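Long-range contacts in fatty Acyl-Adenylate Ligase (Escherichia coli, PDB 3PBK), which belongs to the ANL clan of AMP-binding enzymes and is modelled with 5'-O-[(S)-(dodecanoyloxy)(hydroxy)phosphoryl]adenosine in its ligand pocket: residues 39-44 with 255-260; 338-343 with 419-424; 488-493 with 500-505. One frame throughout, in Å; residues are numbered along the deposited sequence.

Interaction 1 (39-44 with 255-260)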
loop_
_atom_site.group_PDB
_atom_site.type_symbol
_atom_site.label_atom_id
_atom_site.label_comp_id
_atom_site.label_asym_id
_atom_site.label_seq_id
_atom_site.Cartn_x
_atom_site.Cartn_y
_atom_site.Cartn_z
ATOM N N TYR A 39 7.020 13.131 14.206
ATOM C CA TYR A 39 7.909 12.705 15.275
ATOM C C TYR A 39 9.211 12.147 14.733
ATOM O O TYR A 39 9.218 11.502 13.688
ATOM C CB TYR A 39 7.218 11.663 16.145
ATOM C CG TYR A 39 6.251 12.252 17.146
ATOM C CD1 TYR A 39 4.953 12.563 16.785
ATOM C CD2 TYR A 39 6.640 12.507 18.451
ATOM C CE1 TYR A 39 4.064 13.103 17.701
ATOM C CE2 TYR A 39 5.755 13.047 19.375
ATOM C CZ TYR A 39 4.468 13.340 18.995
ATOM O OH TYR A 39 3.584 13.884 19.905
ATOM N N ASP A 40 10.313 12.402 15.443
ATOM C CA ASP A 40 11.621 11.860 15.060
ATOM C C ASP A 40 11.764 10.396 15.499
ATOM O O ASP A 40 10.823 9.822 16.038
ATOM C CB ASP A 40 12.776 12.746 15.570
ATOM C CG ASP A 40 13.077 12.560 17.069
ATOM O OD1 ASP A 40 12.597 11.575 17.677
ATOM O OD2 ASP A 40 13.815 13.407 17.639
ATOM N N ARG A 41 12.927 9.793 15.275
ATOM C CA ARG A 41 13.087 8.363 15.541
ATOM C C ARG A 41 13.183 8.014 17.032
ATOM O O ARG A 41 13.327 6.845 17.402
ATOM C CB ARG A 41 14.268 7.774 14.759
ATOM C CG ARG A 41 15.632 8.190 15.262
ATOM C CD ARG A 41 16.719 7.304 14.665
ATOM N NE ARG A 41 18.037 7.928 14.761
ATOM C CZ ARG A 41 18.475 8.890 13.947
ATOM N NH1 ARG A 41 17.698 9.350 12.969
ATOM N NH2 ARG A 41 19.695 9.395 14.109
ATOM N N ARG A 42 13.097 9.030 17.882
ATOM C CA ARG A 42 13.026 8.816 19.322
ATOM C C ARG A 42 11.705 9.328 19.885
ATOM O O ARG A 42 11.642 9.794 21.025
ATOM C CB ARG A 42 14.196 9.495 20.027
ATOM C CG ARG A 42 15.505 8.772 19.840
ATOM C CD ARG A 42 16.526 9.187 20.880
ATOM N NE ARG A 42 17.717 8.344 20.817
ATOM C CZ ARG A 42 18.809 8.644 20.120
ATOM N NH1 ARG A 42 18.872 9.779 19.430
ATOM N NH2 ARG A 42 19.840 7.807 20.114
ATOM N N CYS A 43 10.652 9.232 19.078
ATOM C CA CYS A 43 9.329 9.739 19.447
ATOM C C CYS A 43 9.398 11.078 20.149
ATOM O O CYS A 43 8.886 11.235 21.262
ATOM C CB CYS A 43 8.583 8.734 20.306
ATOM S SG CYS A 43 8.449 7.177 19.460
ATOM N N GLN A 44 10.044 12.032 19.487
ATOM C CA GLN A 44 10.107 13.399 19.963
ATOM C C GLN A 44 9.463 14.293 18.918
ATOM O O GLN A 44 9.788 14.197 17.731
ATOM C CB GLN A 44 11.561 13.805 20.191
ATOM C CG GLN A 44 12.206 13.099 21.363
ATOM C CD GLN A 44 11.444 13.346 22.647
ATOM O OE1 GLN A 44 11.091 14.489 22.960
ATOM N NE2 GLN A 44 11.167 12.273 23.393
ATOM N N ALA A 255 11.614 1.307 10.031
ATOM C CA ALA A 255 12.372 0.165 9.521
ATOM C C ALA A 255 13.550 -0.186 10.420
ATOM O O ALA A 255 13.887 -1.357 10.590
ATOM C CB ALA A 255 12.862 0.442 8.115
HETATM N N MSE A 256 14.175 0.841 10.986
HETATM C CA MSE A 256 15.367 0.668 11.809
HETATM C C MSE A 256 15.014 0.383 13.276
HETATM O O MSE A 256 15.658 -0.442 13.923
HETATM C CB MSE A 256 16.314 1.874 11.651
HETATM C CG MSE A 256 17.478 1.666 10.639
HETATM SE SE MSE A 256 17.160 0.593 8.967
HETATM C CE MSE A 256 16.892 2.033 7.644
ATOM N N ARG A 257 13.985 1.046 13.793
ATOM C CA ARG A 257 13.484 0.719 15.123
ATOM C C ARG A 257 11.962 0.486 15.135
ATOM O O ARG A 257 11.191 1.349 15.585
ATOM C CB ARG A 257 13.858 1.801 16.133
ATOM C CG ARG A 257 15.322 2.217 16.123
ATOM C CD ARG A 257 15.559 3.291 17.195
ATOM N NE ARG A 257 16.658 4.206 16.881
ATOM C CZ ARG A 257 17.153 5.096 17.740
ATOM N NH1 ARG A 257 16.642 5.184 18.968
ATOM N NH2 ARG A 257 18.156 5.894 17.375
ATOM N N PRO A 258 11.528 -0.690 14.649
ATOM C CA PRO A 258 10.110 -1.047 14.607
ATOM C C PRO A 258 9.364 -0.592 15.854
ATOM O O PRO A 258 8.373 0.105 15.743
ATOM C CB PRO A 258 10.144 -2.574 14.546
ATOM C CG PRO A 258 11.397 -2.883 13.835
ATOM C CD PRO A 258 12.382 -1.784 14.157
ATOM N N LEU A 259 9.845 -0.968 17.027
ATOM C CA LEU A 259 9.098 -0.730 18.255
ATOM C C LEU A 259 8.767 0.740 18.518
ATOM O O LEU A 259 7.892 1.066 19.332
ATOM C CB LEU A 259 9.831 -1.344 19.445
ATOM C CG LEU A 259 9.505 -2.819 19.698
ATOM C CD1 LEU A 259 8.131 -2.946 20.350
ATOM C CD2 LEU A 259 9.604 -3.678 18.423
ATOM N N GLN A 260 9.446 1.636 17.825
ATOM C CA GLN A 260 9.135 3.044 17.996
ATOM C C GLN A 260 7.699 3.361 17.547
ATOM O O GLN A 260 7.115 4.367 17.945
ATOM C CB GLN A 260 10.188 3.911 17.305
ATOM C CG GLN A 260 11.503 3.953 18.081
ATOM C CD GLN A 260 11.321 4.469 19.512
ATOM O OE1 GLN A 260 11.301 5.680 19.750
ATOM N NE2 GLN A 260 11.194 3.550 20.467
#

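Interaction 2 (338-343 with 419-424). With 1ZZ (5'-O-[(S)-(dodecanoyloxy)(hydroxy)phosphoryl]adenosine), chain C.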
loop_
_atom_site.group_PDB
_atom_site.type_symbol
_atom_site.label_atom_id
_atom_site.label_comp_id
_atom_site.label_asym_id
_atom_site.label_seq_id
_atom_site.Cartn_x
_atom_site.Cartn_y
_atom_site.Cartn_z
ATOM N N LEU A 338 -6.936 -1.414 -3.136
ATOM C CA LEU A 338 -5.937 -1.142 -4.164
ATOM C C LEU A 338 -6.059 0.303 -4.599
ATOM O O LEU A 338 -7.012 0.978 -4.233
ATOM C CB LEU A 338 -6.069 -2.079 -5.365
ATOM C CG LEU A 338 -7.370 -2.141 -6.146
ATOM C CD1 LEU A 338 -7.194 -3.049 -7.350
ATOM C CD2 LEU A 338 -8.516 -2.629 -5.264
ATOM N N ALA A 339 -5.085 0.784 -5.364
ATOM C CA ALA A 339 -5.040 2.193 -5.732
ATOM C C ALA A 339 -6.167 2.481 -6.693
ATOM O O ALA A 339 -6.762 3.560 -6.655
ATOM C CB ALA A 339 -3.705 2.537 -6.361
ATOM N N GLU A 340 -6.466 1.491 -7.532
ATOM C CA GLU A 340 -7.461 1.626 -8.583
ATOM C C GLU A 340 -8.865 1.853 -8.030
ATOM O O GLU A 340 -9.814 2.017 -8.783
ATOM C CB GLU A 340 -7.443 0.405 -9.508
ATOM C CG GLU A 340 -6.246 0.333 -10.471
ATOM C CD GLU A 340 -4.982 -0.236 -9.839
ATOM O OE1 GLU A 340 -4.981 -0.489 -8.612
ATOM O OE2 GLU A 340 -3.982 -0.425 -10.571
ATOM N N ASN A 341 -8.990 1.854 -6.711
ATOM C CA ASN A 341 -10.239 2.182 -6.039
ATOM C C ASN A 341 -9.957 3.256 -4.990
ATOM O O ASN A 341 -10.615 3.305 -3.954
ATOM C CB ASN A 341 -10.828 0.932 -5.376
ATOM C CG ASN A 341 -12.280 1.121 -4.915
ATOM O OD1 ASN A 341 -12.582 1.051 -3.723
ATOM N ND2 ASN A 341 -13.182 1.347 -5.866
ATOM N N ALA A 342 -8.971 4.109 -5.277
ATOM C CA ALA A 342 -8.450 5.088 -4.317
ATOM C C ALA A 342 -7.648 4.413 -3.196
ATOM O O ALA A 342 -6.462 4.657 -3.039
ATOM C CB ALA A 342 -9.571 5.961 -3.749
ATOM N N LEU A 343 -8.296 3.549 -2.428
ATOM C CA LEU A 343 -7.616 2.846 -1.357
ATOM C C LEU A 343 -8.372 1.592 -0.909
ATOM O O LEU A 343 -7.945 0.470 -1.188
ATOM C CB LEU A 343 -7.440 3.776 -0.170
ATOM C CG LEU A 343 -6.303 3.505 0.812
ATOM C CD1 LEU A 343 -6.790 3.814 2.212
ATOM C CD2 LEU A 343 -5.809 2.082 0.722
ATOM N N SER A 419 -16.047 4.851 -5.477
ATOM C CA SER A 419 -14.613 4.945 -5.250
ATOM C C SER A 419 -13.799 4.586 -6.484
ATOM O O SER A 419 -12.676 5.038 -6.636
ATOM C CB SER A 419 -14.208 4.042 -4.092
ATOM O OG SER A 419 -14.818 4.472 -2.889
ATOM N N LEU A 420 -14.368 3.773 -7.366
ATOM C CA LEU A 420 -13.652 3.302 -8.546
ATOM C C LEU A 420 -12.992 4.454 -9.290
ATOM O O LEU A 420 -13.581 5.530 -9.432
ATOM C CB LEU A 420 -14.612 2.590 -9.487
ATOM C CG LEU A 420 -14.094 1.355 -10.214
ATOM C CD1 LEU A 420 -14.791 1.218 -11.550
ATOM C CD2 LEU A 420 -12.609 1.445 -10.409
HETATM N N MSE A 421 -11.776 4.219 -9.782
HETATM C CA MSE A 421 -11.034 5.224 -10.522
HETATM C C MSE A 421 -11.732 5.541 -11.828
HETATM O O MSE A 421 -12.787 4.982 -12.135
HETATM C CB MSE A 421 -9.642 4.717 -10.833
HETATM C CG MSE A 421 -9.642 3.565 -11.806
HETATM SE SE MSE A 421 -7.844 3.081 -12.408
HETATM C CE MSE A 421 -8.327 1.596 -13.587
ATOM N N SER A 422 -11.138 6.439 -12.603
ATOM C CA SER A 422 -11.702 6.812 -13.888
ATOM C C SER A 422 -11.005 6.025 -14.975
ATOM O O SER A 422 -11.543 5.824 -16.068
ATOM C CB SER A 422 -11.542 8.308 -14.116
ATOM O OG SER A 422 -12.138 9.046 -13.056
ATOM N N GLY A 423 -9.806 5.562 -14.638
ATOM C CA GLY A 423 -8.958 4.805 -15.538
ATOM C C GLY A 423 -7.517 5.239 -15.353
ATOM O O GLY A 423 -7.218 6.084 -14.516
ATOM N N TYR A 424 -6.619 4.655 -16.134
ATOM C CA TYR A 424 -5.213 5.034 -16.088
ATOM C C TYR A 424 -4.994 6.254 -16.946
ATOM O O TYR A 424 -5.491 6.327 -18.065
ATOM C CB TYR A 424 -4.300 3.887 -16.550
ATOM C CG TYR A 424 -4.333 2.684 -15.640
ATOM C CD1 TYR A 424 -3.870 2.764 -14.335
ATOM C CD2 TYR A 424 -4.840 1.470 -16.083
ATOM C CE1 TYR A 424 -3.914 1.664 -13.497
ATOM C CE2 TYR A 424 -4.884 0.365 -15.254
ATOM C CZ TYR A 424 -4.422 0.468 -13.966
ATOM O OH TYR A 424 -4.473 -0.624 -13.148
HETATM P P 1ZZ C . -1.970 -0.776 -3.509
HETATM C C1 1ZZ C . -7.553 5.515 8.738
HETATM N N1 1ZZ C . -3.576 -6.526 -1.586
HETATM O O1 1ZZ C . -2.303 -1.611 -0.294
HETATM C C2 1ZZ C . -7.899 4.706 7.517
HETATM N N2 1ZZ C . -4.586 -5.986 0.312
HETATM O O2 1ZZ C . -2.775 -0.284 -2.156
HETATM C C3 1ZZ C . -6.860 3.718 6.996
HETATM N N3 1ZZ C . -3.727 -9.049 -1.213
HETATM O O3 1ZZ C . -2.598 -0.390 -4.919
HETATM C C4 1ZZ C . -7.360 2.795 5.869
HETATM N N4 1ZZ C . -4.754 -9.659 0.774
HETATM O O4 1ZZ C . -0.687 -0.284 -3.524
HETATM C C5 1ZZ C . -6.650 1.485 5.508
HETATM N N5 1ZZ C . -5.597 -7.936 2.277
HETATM O O5 1ZZ C . -1.924 -2.372 -3.485
HETATM C C6 1ZZ C . -6.884 1.092 4.072
HETATM O O6 1ZZ C . -2.589 -5.030 -2.973
HETATM C C7 1ZZ C . -6.998 -0.356 3.671
HETATM O O7 1ZZ C . -3.462 -7.777 -5.016
HETATM C C8 1ZZ C . -6.549 -0.721 2.274
HETATM O O8 1ZZ C . -4.947 -5.416 -5.638
HETATM C C9 1ZZ C . -5.492 -1.818 2.075
HETATM C C10 1ZZ C . -4.319 -1.594 1.154
HETATM C C11 1ZZ C . -4.308 -0.843 -0.105
HETATM C C12 1ZZ C . -3.133 -1.057 -0.938
HETATM C C13 1ZZ C . -2.850 -3.011 -4.325
HETATM C C14 1ZZ C . -2.893 -4.544 -4.295
HETATM C C15 1ZZ C . -4.156 -5.401 -4.503
HETATM C C16 1ZZ C . -3.644 -6.722 -4.108
HETATM C C17 1ZZ C . -2.863 -6.410 -2.878
HETATM C C18 1ZZ C . -3.994 -5.507 -0.837
HETATM C C19 1ZZ C . -4.528 -7.378 0.234
HETATM C C20 1ZZ C . -3.925 -7.722 -0.877
HETATM C C21 1ZZ C . -4.160 -9.993 -0.339
HETATM C C22 1ZZ C . -4.946 -8.304 1.083
#

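Interaction 3 (488-493 with 500-505)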
loop_
_atom_site.group_PDB
_atom_site.type_symbol
_atom_site.label_atom_id
_atom_site.label_comp_id
_atom_site.label_asym_id
_atom_site.label_seq_id
_atom_site.Cartn_x
_atom_site.Cartn_y
_atom_site.Cartn_z
ATOM N N GLY A 488 9.458 -12.431 2.817
ATOM C CA GLY A 488 9.838 -11.475 1.797
ATOM C C GLY A 488 11.213 -11.792 1.252
ATOM O O GLY A 488 11.563 -11.388 0.143
ATOM N N ASP A 489 11.990 -12.528 2.038
ATOM C CA ASP A 489 13.310 -12.969 1.613
ATOM C C ASP A 489 13.194 -14.001 0.498
ATOM O O ASP A 489 14.103 -14.160 -0.305
ATOM C CB ASP A 489 14.077 -13.567 2.795
ATOM C CG ASP A 489 14.672 -12.512 3.706
ATOM O OD1 ASP A 489 14.612 -11.304 3.365
ATOM O OD2 ASP A 489 15.209 -12.903 4.770
ATOM N N ALA A 490 12.069 -14.706 0.454
ATOM C CA ALA A 490 11.898 -15.790 -0.506
ATOM C C ALA A 490 10.815 -15.491 -1.537
ATOM O O ALA A 490 9.716 -15.065 -1.183
ATOM C CB ALA A 490 11.601 -17.100 0.217
ATOM N N ILE A 491 11.156 -15.719 -2.807
ATOM C CA ILE A 491 10.259 -15.527 -3.940
ATOM C C ILE A 491 10.136 -16.813 -4.746
ATOM O O ILE A 491 11.147 -17.430 -5.105
ATOM C CB ILE A 491 10.814 -14.504 -4.913
ATOM C CG1 ILE A 491 11.122 -13.200 -4.204
ATOM C CG2 ILE A 491 9.840 -14.273 -6.050
ATOM C CD1 ILE A 491 12.054 -12.319 -5.013
ATOM N N ALA A 492 8.901 -17.206 -5.047
ATOM C CA ALA A 492 8.666 -18.380 -5.867
ATOM C C ALA A 492 7.910 -18.019 -7.145
ATOM O O ALA A 492 7.025 -17.170 -7.148
ATOM C CB ALA A 492 7.928 -19.443 -5.076
ATOM N N PHE A 493 8.291 -18.657 -8.242
ATOM C CA PHE A 493 7.590 -18.492 -9.505
ATOM C C PHE A 493 7.932 -19.650 -10.431
ATOM O O PHE A 493 8.851 -20.429 -10.160
ATOM C CB PHE A 493 7.939 -17.155 -10.152
ATOM C CG PHE A 493 9.399 -16.986 -10.437
ATOM C CD1 PHE A 493 10.244 -16.432 -9.491
ATOM C CD2 PHE A 493 9.930 -17.378 -11.654
ATOM C CE1 PHE A 493 11.591 -16.273 -9.757
ATOM C CE2 PHE A 493 11.270 -17.226 -11.919
ATOM C CZ PHE A 493 12.102 -16.672 -10.970
ATOM N N ILE A 500 10.045 -24.814 -11.649
ATOM C CA ILE A 500 9.733 -23.939 -10.516
ATOM C C ILE A 500 10.983 -23.434 -9.803
ATOM O O ILE A 500 11.767 -24.218 -9.284
ATOM C CB ILE A 500 8.812 -24.644 -9.493
ATOM C CG1 ILE A 500 7.380 -24.703 -10.028
ATOM C CG2 ILE A 500 8.846 -23.931 -8.150
ATOM C CD1 ILE A 500 6.385 -25.206 -9.030
ATOM N N ILE A 501 11.173 -22.125 -9.769
ATOM C CA ILE A 501 12.346 -21.588 -9.097
ATOM C C ILE A 501 11.947 -20.935 -7.782
ATOM O O ILE A 501 10.934 -20.247 -7.710
ATOM C CB ILE A 501 13.107 -20.565 -9.981
ATOM C CG1 ILE A 501 13.753 -21.254 -11.180
ATOM C CG2 ILE A 501 14.163 -19.826 -9.181
ATOM C CD1 ILE A 501 13.059 -20.970 -12.480
ATOM N N LEU A 502 12.734 -21.172 -6.740
ATOM C CA LEU A 502 12.592 -20.432 -5.495
ATOM C C LEU A 502 13.861 -19.627 -5.230
ATOM O O LEU A 502 14.920 -20.200 -4.974
ATOM C CB LEU A 502 12.351 -21.385 -4.330
ATOM C CG LEU A 502 12.361 -20.799 -2.915
ATOM C CD1 LEU A 502 11.209 -19.844 -2.716
ATOM C CD2 LEU A 502 12.288 -21.911 -1.894
ATOM N N GLN A 503 13.761 -18.301 -5.290
ATOM C CA GLN A 503 14.906 -17.455 -5.002
ATOM C C GLN A 503 14.878 -17.015 -3.546
ATOM O O GLN A 503 13.832 -16.671 -3.013
ATOM C CB GLN A 503 14.929 -16.251 -5.933
ATOM C CG GLN A 503 14.766 -16.615 -7.388
ATOM C CD GLN A 503 15.186 -15.498 -8.323
ATOM O OE1 GLN A 503 14.639 -14.393 -8.290
ATOM N NE2 GLN A 503 16.166 -15.785 -9.172
ATOM N N ILE A 504 16.034 -17.062 -2.898
ATOM C CA ILE A 504 16.160 -16.659 -1.503
ATOM C C ILE A 504 17.351 -15.717 -1.337
ATOM O O ILE A 504 18.497 -16.086 -1.604
ATOM C CB ILE A 504 16.346 -17.869 -0.561
ATOM C CG1 ILE A 504 15.254 -18.912 -0.795
ATOM C CG2 ILE A 504 16.348 -17.422 0.890
ATOM C CD1 ILE A 504 15.362 -20.113 0.112
ATOM N N GLN A 505 17.068 -14.492 -0.913
ATOM C CA GLN A 505 18.118 -13.545 -0.609
ATOM C C GLN A 505 18.416 -13.733 0.857
ATOM O O GLN A 505 17.503 -13.705 1.678
ATOM C CB GLN A 505 17.656 -12.116 -0.890
ATOM C CG GLN A 505 16.569 -11.622 0.036
ATOM C CD GLN A 505 16.246 -10.160 -0.192
ATOM O OE1 GLN A 505 16.539 -9.607 -1.257
ATOM N NE2 GLN A 505 15.637 -9.522 0.810
#

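Interaction 1 (39-44 with 255-260)
C43 and Q260 mark the closest backbone approach, with CA atoms 6.9 Å apart, where the loop 39-44 faces the type I beta turn from R257 to Q260. The two backbones stay apart, and side chains fill the space between them. C43 turns its CB toward the turn and brings SG within 3.5 Å of the backbone O of Q260. Q260 turns its side chain toward the loop, with CG 3.5 Å from the backbone O of R41. A bend at its second torsion (chi2 -58°) carries CD to 3.9 Å from C43 SG. Three arginines gather beside this pair. The R41 side chain crosses R257 at a slant, with R41 CD 3.4 Å from R257 NH2. The same NH2 sits at the edge of the R41 guanidinium and over one face of the R42 guanidinium, whose plane is turned 79° from that of R257. These like charges would probably repel one another, but R41 and R42 are exposed and also touch crystal neighbours. The loop itself is shaped by D40. Its OD1 accepts from R42 N at 2.6 Å, making an Asx turn, and from Q44 N at 3.2 Å, the two donors reaching it from opposite faces of the carboxylate. The contact joins a beta turn to the tight connection between antiparallel strands 35-39 and 45-50, at one margin of the nine-strand mixed sheet. Helix 251-256 ends just before R257, and helix 260-267 continues the chain, its K267 donating to the backbone O of C43.

Interaction 2 (338-343 with 419-424)
E340 OE2 is gripped by two hydroxyl groups: Y424 OH donates to it at 2.6 Å, and S184 OG is hydrogen-bonded to it from outside the two segments. The loop 338-343 follows strand 332-337, and its sequence and place fit the fifth core motif of adenylate-forming enzymes. Segment 419-424 is consistent with the end of the sixth. Y424 reaches the carboxylate on its anti side, close to its plane. OE2 in turn lies at the edge of the tyrosine ring, and the two planes stand nearly perpendicular, 89° apart. A bend in the E340 chain (chi2 82°) swings the acid round to the hydroxyl. M421, a selenomethionine, runs beside E340 and points the same way, with SE 3.7 Å from E340 CG. Its CE ends over one face of the Y424 ring, toward the rim. The backbones are tied by M421 N, which donates to E340 O at 3.1 Å from above the carbonyl plane, with an N-H...O angle of 152°. Farther along, the N341 side chain lies across S419, with N341 CG 3.6 Å from S419 CB. S419 OG is hydrogen-bonded to N203 OD1 on helix 197-211. L440 of strand 440-442 packs on E340, L420 and M421, and V193 covers E340, M421 and Y424. The other side of loop 338-343 faces the ligand pocket. L343 places CD1 3.3 Å from C6 of the ligand and CD2 3.3 Å from its C8, both on the dodecanoyl chain. L338 CB packs 3.5 Å from ligand C13, and A339 N donates to the phosphoryl oxygen O3 of the ligand at 2.8 Å.

Interaction 3 (488-493 with 500-505)
Q505 carries CG between its backbone N and carbonyl carbon (chi1 68°) and then runs straight out, which brings its amide to D489. F493 uses the same first-torsion position (chi1 59°) to bring its ring over I501. At the first end, Q505 NE2 donates to D489 OD1 at 3.3 Å, from above the carboxylate plane. The other oxygen of that acid, OD2, is held by H486 N. At the second end, I501 CB lies over one face of the F493 ring, 4.1 Å from CZ. The amide of Q503 meets the ring at its edge, nearly perpendicular to it. Between these ends the strands run antiparallel, at 166°, with regular register. I491 and Q503 form a hydrogen-bonded pair: I491 N to Q503 O and Q503 N to I491 O, both 2.8 Å. F493 and I501 form the next such pair, with F493 N to I501 O at 3.1 Å and I501 N to F493 O at 2.9 Å. Q505 N adds a bond to D489 O at 3.0 Å. A490 with I504 and A492 with L502 are the non-hydrogen-bonded pairs, where CA-H...O contacts supplement the ladder. Their side chains share one face, and L502 CD1 lies 4.0 Å from A490 CB. Helices 472-479 and 511-529 cover that face. The face of I491, F493, I501 and Q503 packs against helix 553-564. Strand 533-538 pairs with the other edge of strand 500-505 and runs parallel to it. This is a beta hairpin in a small three-strand mixed sheet with helices on both faces, consistent with the C-terminal domain of ANL enzymes.

Overall arrangement
The three contacts lie far apart, with centres 30 to 32 Å from one another, and they share no segment. Interaction 1 is a surface contact, while interactions 2 and 3 are buried. Interactions 1 and 2 each include one loop (39-44, 338-343) that links neighbouring strands of the same nine-strand sheet, but they lie on opposite sides of the chain's centre. Interaction 3 belongs to a separate three-strand sheet. Their chemistry follows their place. At the surface, arginines crowd together beside a cysteine and a glutamine. Interaction 2 is held by a few specific polar bonds and alone touches the ligand. Interaction 3 relies on a repeating backbone ladder with mostly apolar side chains on both faces.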